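Local coordinates for protein GCN5-related N-acetyltransferase (Brucella melitensis biovar Abortus 2308, PDB 3TCV) that probably transfers an acetyl group from acetyl-coenzyme A to an amine, possibly the N-terminal amino group of proteins, as a member of the GNAT family, at residues Glu35-Leu46 with Ala143-Tyr154. Sequence-based numbering, arbitrary orientation.
Sequences ERKIFEGRYVRL and AATEAQFLFMQY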
ATOM      1  N   GLU B  35       6.648 -11.160 -16.905  1.00 27.95           N
ATOM      2  CA  GLU B  35       7.899 -11.510 -17.567  1.00 29.99           C
ATOM      3  C   GLU B  35       8.349 -10.400 -18.509  1.00 28.94           C
ATOM      4  O   GLU B  35       7.558  -9.533 -18.905  1.00 27.59           O
ATOM      5  CB  GLU B  35       7.745 -12.821 -18.330  1.00 33.61           C
ATOM      6  CG  GLU B  35       7.334 -14.013 -17.461  1.00 36.52           C
ATOM      7  CD  GLU B  35       8.435 -14.538 -16.548  1.00 40.00           C
ATOM      8  OE1 GLU B  35       9.603 -14.628 -16.990  1.00 44.40           O
ATOM      9  OE2 GLU B  35       8.133 -14.900 -15.384  1.00 41.69           O
ATOM     10  N   ARG B  36       9.638 -10.400 -18.819  1.00 29.96           N
ATOM     11  CA  ARG B  36      10.190  -9.485 -19.811  1.00 29.66           C
ATOM     12  C   ARG B  36       9.747  -9.961 -21.194  1.00 30.32           C
ATOM     13  O   ARG B  36      10.456 -10.712 -21.849  1.00 32.59           O
ATOM     14  CB  ARG B  36      11.715  -9.427 -19.696  1.00 31.32           C
ATOM     15  CG  ARG B  36      12.196  -8.634 -18.498  1.00 31.50           C
ATOM     16  CD  ARG B  36      13.709  -8.715 -18.347  1.00 33.71           C
ATOM     17  NE  ARG B  36      14.233  -7.652 -17.488  1.00 34.59           N
ATOM     18  CZ  ARG B  36      14.277  -7.684 -16.153  1.00 35.45           C
ATOM     19  NH1 ARG B  36      13.832  -8.735 -15.480  1.00 36.83           N
ATOM     20  NH2 ARG B  36      14.773  -6.657 -15.477  1.00 35.42           N
ATOM     21  N   LYS B  37       8.538  -9.569 -21.592  1.00 28.97           N
ATOM     22  CA  LYS B  37       7.968  -9.947 -22.879  1.00 30.00           C
ATOM     23  C   LYS B  37       7.922  -8.718 -23.789  1.00 29.42           C
ATOM     24  O   LYS B  37       7.910  -7.574 -23.298  1.00 27.84           O
ATOM     25  CB  LYS B  37       6.560 -10.545 -22.679  1.00 30.16           C
ATOM     26  N   ILE B  38       7.902  -8.943 -25.105  1.00 30.10           N
ATOM     27  CA  ILE B  38       7.629  -7.860 -26.058  1.00 29.96           C
ATOM     28  C   ILE B  38       6.114  -7.777 -26.234  1.00 29.84           C
ATOM     29  O   ILE B  38       5.475  -8.805 -26.388  1.00 30.97           O
ATOM     30  CB  ILE B  38       8.319  -8.098 -27.428  1.00 31.86           C
ATOM     31  CG1 ILE B  38       9.837  -7.993 -27.271  1.00 32.58           C
ATOM     32  CG2 ILE B  38       7.837  -7.095 -28.479  1.00 31.47           C
ATOM     33  CD1 ILE B  38      10.627  -8.367 -28.510  1.00 34.60           C
ATOM     34  N   PHE B  39       5.551  -6.562 -26.199  1.00 29.01           N
ATOM     35  CA  PHE B  39       4.125  -6.329 -26.460  1.00 29.60           C
ATOM     36  C   PHE B  39       3.951  -5.432 -27.678  1.00 30.59           C
ATOM     37  O   PHE B  39       4.445  -4.315 -27.708  1.00 29.41           O
ATOM     38  CB  PHE B  39       3.426  -5.691 -25.250  1.00 28.56           C
ATOM     39  CG  PHE B  39       3.460  -6.548 -24.021  1.00 28.32           C
ATOM     40  CD1 PHE B  39       2.614  -7.650 -23.903  1.00 29.00           C
ATOM     41  CD2 PHE B  39       4.372  -6.296 -23.011  1.00 27.15           C
ATOM     42  CE1 PHE B  39       2.669  -8.463 -22.785  1.00 28.77           C
ATOM     43  CE2 PHE B  39       4.426  -7.103 -21.883  1.00 27.24           C
ATOM     44  CZ  PHE B  39       3.571  -8.186 -21.772  1.00 27.39           C
ATOM     45  N   GLU B  40       3.222  -5.925 -28.673  1.00 28.49           N
ATOM     46  CA  GLU B  40       3.065  -5.237 -29.944  1.00 30.06           C
ATOM     47  C   GLU B  40       1.617  -4.794 -30.148  1.00 29.05           C
ATOM     48  O   GLU B  40       0.703  -5.606 -30.107  1.00 28.30           O
ATOM     49  CB  GLU B  40       3.462  -6.196 -31.073  1.00 32.39           C
ATOM     50  CG  GLU B  40       3.489  -5.583 -32.465  1.00 34.29           C
ATOM     51  CD  GLU B  40       4.782  -4.875 -32.791  1.00 36.28           C
ATOM     52  OE1 GLU B  40       5.831  -5.261 -32.227  1.00 37.15           O
ATOM     53  OE2 GLU B  40       4.742  -3.946 -33.632  1.00 37.07           O
ATOM     54  N   GLY B  41       1.417  -3.503 -30.386  1.00 28.81           N
ATOM     55  CA  GLY B  41       0.108  -2.987 -30.706  1.00 28.24           C
ATOM     56  C   GLY B  41       0.098  -2.363 -32.090  1.00 28.94           C
ATOM     57  O   GLY B  41       1.052  -2.505 -32.858  1.00 29.33           O
ATOM     58  N   ARG B  42      -0.973  -1.650 -32.394  1.00 29.71           N
ATOM     59  CA  ARG B  42      -1.099  -0.913 -33.660  1.00 30.67           C
ATOM     60  C   ARG B  42      -0.264   0.369 -33.672  1.00 29.48           C
ATOM     61  O   ARG B  42       0.328   0.724 -34.701  1.00 28.60           O
ATOM     62  CB  ARG B  42      -2.562  -0.568 -33.918  1.00 32.45           C
ATOM     63  CG  ARG B  42      -2.819   0.221 -35.195  1.00 35.72           C
ATOM     64  CD  ARG B  42      -4.316   0.435 -35.397  1.00 38.54           C
ATOM     65  NE  ARG B  42      -5.018  -0.829 -35.618  1.00 40.71           N
ATOM     66  CZ  ARG B  42      -5.111  -1.449 -36.800  1.00 43.17           C
ATOM     67  NH1 ARG B  42      -4.555  -0.931 -37.898  1.00 42.57           N
ATOM     68  NH2 ARG B  42      -5.767  -2.600 -36.884  1.00 44.09           N
ATOM     69  N   TYR B  43      -0.233   1.074 -32.537  1.00 26.92           N
ATOM     70  CA  TYR B  43       0.405   2.401 -32.448  1.00 26.77           C
ATOM     71  C   TYR B  43       1.742   2.372 -31.699  1.00 25.88           C
ATOM     72  O   TYR B  43       2.597   3.210 -31.926  1.00 26.78           O
ATOM     73  CB  TYR B  43      -0.555   3.391 -31.760  1.00 26.20           C
ATOM     74  CG  TYR B  43      -1.932   3.412 -32.387  1.00 26.72           C
ATOM     75  CD1 TYR B  43      -2.155   4.043 -33.603  1.00 27.50           C
ATOM     76  CD2 TYR B  43      -3.020   2.795 -31.771  1.00 26.94           C
ATOM     77  CE1 TYR B  43      -3.407   4.059 -34.186  1.00 28.04           C
ATOM     78  CE2 TYR B  43      -4.272   2.796 -32.362  1.00 26.92           C
ATOM     79  CZ  TYR B  43      -4.467   3.445 -33.565  1.00 27.57           C
ATOM     80  OH  TYR B  43      -5.713   3.459 -34.187  1.00 28.11           O
ATOM     81  N   VAL B  44       1.917   1.392 -30.820  1.00 25.81           N
ATOM     82  CA  VAL B  44       3.014   1.370 -29.856  1.00 25.66           C
ATOM     83  C   VAL B  44       3.587  -0.045 -29.731  1.00 25.71           C
ATOM     84  O   VAL B  44       2.886  -1.038 -29.974  1.00 24.67           O
ATOM     85  CB  VAL B  44       2.474   1.830 -28.483  1.00 25.29           C
ATOM     86  CG1 VAL B  44       1.816   0.658 -27.743  1.00 24.85           C
ATOM     87  CG2 VAL B  44       3.558   2.492 -27.662  1.00 24.78           C
ATOM     88  N   ARG B  45       4.862  -0.121 -29.362  1.00 25.44           N
ATOM     89  CA  ARG B  45       5.510  -1.362 -28.990  1.00 25.99           C
ATOM     90  C   ARG B  45       6.141  -1.183 -27.605  1.00 24.70           C
ATOM     91  O   ARG B  45       6.730  -0.136 -27.325  1.00 24.07           O
ATOM     92  CB  ARG B  45       6.579  -1.718 -30.019  1.00 28.77           C
ATOM     93  CG  ARG B  45       7.264  -3.041 -29.761  1.00 30.31           C
ATOM     94  CD  ARG B  45       7.993  -3.528 -31.007  1.00 33.90           C
ATOM     95  NE  ARG B  45       9.232  -2.800 -31.234  1.00 36.57           N
ATOM     96  CZ  ARG B  45       9.433  -1.858 -32.164  1.00 39.84           C
ATOM     97  NH1 ARG B  45       8.470  -1.496 -33.017  1.00 41.43           N
ATOM     98  NH2 ARG B  45      10.639  -1.278 -32.261  1.00 40.44           N
ATOM     99  N   LEU B  46       6.006  -2.201 -26.753  1.00 23.77           N
ATOM    100  CA  LEU B  46       6.631  -2.214 -25.438  1.00 22.87           C
ATOM    101  C   LEU B  46       7.741  -3.241 -25.464  1.00 23.36           C
ATOM    102  O   LEU B  46       7.494  -4.394 -25.785  1.00 23.39           O
ATOM    103  CB  LEU B  46       5.614  -2.571 -24.338  1.00 22.37           C
ATOM    104  CG  LEU B  46       4.317  -1.758 -24.290  1.00 21.95           C
ATOM    105  CD1 LEU B  46       3.411  -2.146 -23.117  1.00 21.94           C
ATOM    106  CD2 LEU B  46       4.674  -0.277 -24.254  1.00 22.23           C
ATOM    107  N   ALA B 143      -1.079   6.045 -29.071  1.00 20.09           N
ATOM    108  CA  ALA B 143       0.034   5.235 -28.570  1.00 19.46           C
ATOM    109  C   ALA B 143       0.068   5.154 -27.032  1.00 18.89           C
ATOM    110  O   ALA B 143       0.341   4.086 -26.485  1.00 18.80           O
ATOM    111  CB  ALA B 143       1.376   5.756 -29.098  1.00 19.29           C
ATOM    112  N   ALA B 144      -0.170   6.280 -26.358  1.00 18.24           N
ATOM    113  CA  ALA B 144      -0.167   6.325 -24.879  1.00 18.21           C
ATOM    114  C   ALA B 144      -1.305   5.493 -24.300  1.00 17.87           C
ATOM    115  O   ALA B 144      -1.091   4.713 -23.361  1.00 17.45           O
ATOM    116  CB  ALA B 144      -0.270   7.767 -24.361  1.00 18.25           C
ATOM    117  N   THR B 145      -2.495   5.613 -24.887  1.00 17.70           N
ATOM    118  CA  THR B 145      -3.620   4.804 -24.434  1.00 17.87           C
ATOM    119  C   THR B 145      -3.317   3.323 -24.678  1.00 18.34           C
ATOM    120  O   THR B 145      -3.574   2.490 -23.823  1.00 18.01           O
ATOM    121  CB  THR B 145      -4.943   5.228 -25.106  1.00 17.93           C
ATOM    122  OG1 THR B 145      -5.336   6.515 -24.609  1.00 17.74           O
ATOM    123  CG2 THR B 145      -6.079   4.185 -24.884  1.00 18.03           C
ATOM    124  N   GLU B 146      -2.762   2.992 -25.841  1.00 19.27           N
ATOM    125  CA  GLU B 146      -2.443   1.585 -26.136  1.00 20.36           C
ATOM    126  C   GLU B 146      -1.315   1.023 -25.245  1.00 20.18           C
ATOM    127  O   GLU B 146      -1.342  -0.165 -24.923  1.00 20.25           O
ATOM    128  CB  GLU B 146      -2.144   1.375 -27.629  1.00 21.29           C
ATOM    129  CG  GLU B 146      -2.081  -0.090 -28.016  1.00 22.06           C
ATOM    130  CD  GLU B 146      -1.832  -0.276 -29.506  1.00 23.96           C
ATOM    131  OE1 GLU B 146      -0.959   0.416 -30.069  1.00 24.46           O
ATOM    132  OE2 GLU B 146      -2.508  -1.126 -30.112  1.00 25.74           O
ATOM    133  N   ALA B 147      -0.358   1.866 -24.826  1.00 19.75           N
ATOM    134  CA  ALA B 147       0.678   1.447 -23.876  1.00 18.92           C
ATOM    135  C   ALA B 147       0.067   0.946 -22.565  1.00 18.68           C
ATOM    136  O   ALA B 147       0.486  -0.082 -22.004  1.00 18.38           O
ATOM    137  CB  ALA B 147       1.629   2.589 -23.593  1.00 18.29           C
ATOM    138  N   GLN B 148      -0.930   1.680 -22.090  1.00 18.60           N
ATOM    139  CA  GLN B 148      -1.673   1.316 -20.876  1.00 18.60           C
ATOM    140  C   GLN B 148      -2.455   0.009 -21.127  1.00 18.36           C
ATOM    141  O   GLN B 148      -2.376  -0.950 -20.322  1.00 17.67           O
ATOM    142  CB  GLN B 148      -2.611   2.474 -20.479  1.00 18.69           C
ATOM    143  CG  GLN B 148      -3.095   2.520 -19.053  1.00 19.58           C
ATOM    144  CD  GLN B 148      -3.826   1.277 -18.584  1.00 19.50           C
ATOM    145  OE1 GLN B 148      -3.268   0.506 -17.856  1.00 20.58           O
ATOM    146  NE2 GLN B 148      -5.078   1.116 -18.960  1.00 20.40           N
ATOM    147  N   PHE B 149      -3.187  -0.011 -22.253  1.00 18.33           N
ATOM    148  CA  PHE B 149      -4.020  -1.135 -22.653  1.00 18.92           C
ATOM    149  C   PHE B 149      -3.235  -2.431 -22.694  1.00 18.55           C
ATOM    150  O   PHE B 149      -3.702  -3.461 -22.211  1.00 18.58           O
ATOM    151  CB  PHE B 149      -4.647  -0.919 -24.042  1.00 19.60           C
ATOM    152  CG  PHE B 149      -5.523  -2.067 -24.493  1.00 20.44           C
ATOM    153  CD1 PHE B 149      -6.745  -2.317 -23.877  1.00 21.10           C
ATOM    154  CD2 PHE B 149      -5.100  -2.927 -25.500  1.00 21.60           C
ATOM    155  CE1 PHE B 149      -7.537  -3.390 -24.283  1.00 21.38           C
ATOM    156  CE2 PHE B 149      -5.887  -3.996 -25.917  1.00 22.17           C
ATOM    157  CZ  PHE B 149      -7.110  -4.225 -25.310  1.00 21.68           C
ATOM    158  N   LEU B 150      -2.061  -2.403 -23.316  1.00 18.84           N
ATOM    159  CA  LEU B 150      -1.275  -3.621 -23.452  1.00 18.99           C
ATOM    160  C   LEU B 150      -0.874  -4.232 -22.095  1.00 18.98           C
ATOM    161  O   LEU B 150      -0.880  -5.444 -21.939  1.00 19.79           O
ATOM    162  CB  LEU B 150      -0.058  -3.387 -24.338  1.00 19.34           C
ATOM    163  CG  LEU B 150      -0.322  -3.174 -25.835  1.00 20.03           C
ATOM    164  CD1 LEU B 150       0.953  -2.663 -26.498  1.00 19.89           C
ATOM    165  CD2 LEU B 150      -0.870  -4.433 -26.524  1.00 20.79           C
ATOM    166  N   PHE B 151      -0.528  -3.398 -21.113  1.00 18.35           N
ATOM    167  CA  PHE B 151      -0.280  -3.888 -19.772  1.00 18.16           C
ATOM    168  C   PHE B 151      -1.554  -4.461 -19.141  1.00 18.30           C
ATOM    169  O   PHE B 151      -1.519  -5.532 -18.528  1.00 18.54           O
ATOM    170  CB  PHE B 151       0.237  -2.758 -18.876  1.00 17.70           C
ATOM    171  CG  PHE B 151       1.745  -2.622 -18.801  1.00 17.73           C
ATOM    172  CD1 PHE B 151       2.613  -3.297 -19.663  1.00 18.22           C
ATOM    173  CD2 PHE B 151       2.302  -1.741 -17.862  1.00 17.48           C
ATOM    174  CE1 PHE B 151       3.992  -3.130 -19.538  1.00 18.39           C
ATOM    175  CE2 PHE B 151       3.673  -1.572 -17.748  1.00 17.69           C
ATOM    176  CZ  PHE B 151       4.512  -2.267 -18.599  1.00 18.06           C
ATOM    177  N   MET B 152      -2.670  -3.742 -19.282  1.00 18.39           N
ATOM    178  CA  MET B 152      -3.913  -4.145 -18.630  1.00 18.73           C
ATOM    179  C   MET B 152      -4.367  -5.501 -19.173  1.00 18.91           C
ATOM    180  O   MET B 152      -4.777  -6.411 -18.429  1.00 18.29           O
ATOM    181  CB  MET B 152      -5.001  -3.102 -18.829  1.00 19.36           C
ATOM    182  CG  MET B 152      -6.193  -3.334 -17.907  1.00 19.66           C
ATOM    183  SD  MET B 152      -7.148  -1.848 -17.579  1.00 22.25           S
ATOM    184  CE  MET B 152      -7.822  -1.549 -19.174  1.00 19.12           C
ATOM    185  N   GLN B 153      -4.260  -5.634 -20.487  1.00 18.91           N
ATOM    186  CA  GLN B 153      -4.624  -6.879 -21.160  1.00 19.63           C
ATOM    187  C   GLN B 153      -3.773  -8.059 -20.685  1.00 19.76           C
ATOM    188  O   GLN B 153      -4.281  -9.157 -20.452  1.00 19.60           O
ATOM    189  CB  GLN B 153      -4.433  -6.708 -22.654  1.00 20.09           C
ATOM    190  CG  GLN B 153      -4.946  -7.885 -23.453  1.00 20.89           C
ATOM    191  CD  GLN B 153      -5.012  -7.574 -24.919  1.00 21.93           C
ATOM    192  OE1 GLN B 153      -6.091  -7.638 -25.531  1.00 23.04           O
ATOM    193  NE2 GLN B 153      -3.880  -7.206 -25.492  1.00 21.89           N
ATOM    194  N   TYR B 154      -2.471  -7.815 -20.559  1.00 20.22           N
ATOM    195  CA  TYR B 154      -1.521  -8.846 -20.133  1.00 20.67           C
ATOM    196  C   TYR B 154      -1.820  -9.302 -18.711  1.00 20.46           C
ATOM    197  O   TYR B 154      -1.874 -10.507 -18.428  1.00 20.64           O
ATOM    198  CB  TYR B 154      -0.120  -8.287 -20.237  1.00 20.93           C
ATOM    199  CG  TYR B 154       0.972  -9.188 -19.726  1.00 21.83           C
ATOM    200  CD1 TYR B 154       1.179 -10.463 -20.264  1.00 22.62           C
ATOM    201  CD2 TYR B 154       1.840  -8.744 -18.720  1.00 22.19           C
ATOM    202  CE1 TYR B 154       2.221 -11.275 -19.799  1.00 22.95           C
ATOM    203  CE2 TYR B 154       2.866  -9.543 -18.252  1.00 22.36           C
ATOM    204  CZ  TYR B 154       3.056 -10.800 -18.791  1.00 22.76           C
ATOM    205  OH  TYR B 154       4.095 -11.551 -18.284  1.00 23.42           O
TER
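The ring of Phe-39 comes edge-on over one face of Tyr-154: Phe-39 CZ lies 3.4 Å above the plane of the Tyr-154 ring, over its centre, and with the planes at 60° the pair is edge-to-face. It belongs to the hairpin of strands 39-40 and 44-48, joined by a tight turn at one edge of the sheet of this GNAT-family fold and packed on helix 142-158. At the tyrosine's rim, near its plane, Glu-35 N donates to Tyr-154 OH over 2.9 Å, so the ring is held both over a face and at its hydroxyl. Farther along, Arg-42 CG sits over a face of the Tyr-43 ring, whose own hydroxyl bonds to Leu-224 O.

The turn is gripped by one buried carboxylate. Glu-146 reaches it with CG anti to the backbone N (chi1 -169°) and the chain extended beyond, which carries both oxygens up to the turn's N-H groups. Glu-146 OE1 accepts from Tyr-43 N at 2.7 Å through its syn lone pair, and more weakly from Val-44 N. Neighbouring Gly-41 lets the carboxylate close in: Gly-41 CA lies 3.3 Å from Glu-146 OE2.

Between the two polar ends the interface is apolar. Leu-150 CD1 lies 3.7 Å from Val-44 CG1 and also touches Phe-39 CB, while Leu-46 CD1 touches both Leu-150 CB and Phe-151 CD1. Val-103 of the neighbouring strand 99-105 touches Val-44 and Leu-46 as well. Back at the turn, Arg-42 N meets Glu-146 OE2 at 2.8 Å on its syn side, 20° out of the carboxylate plane.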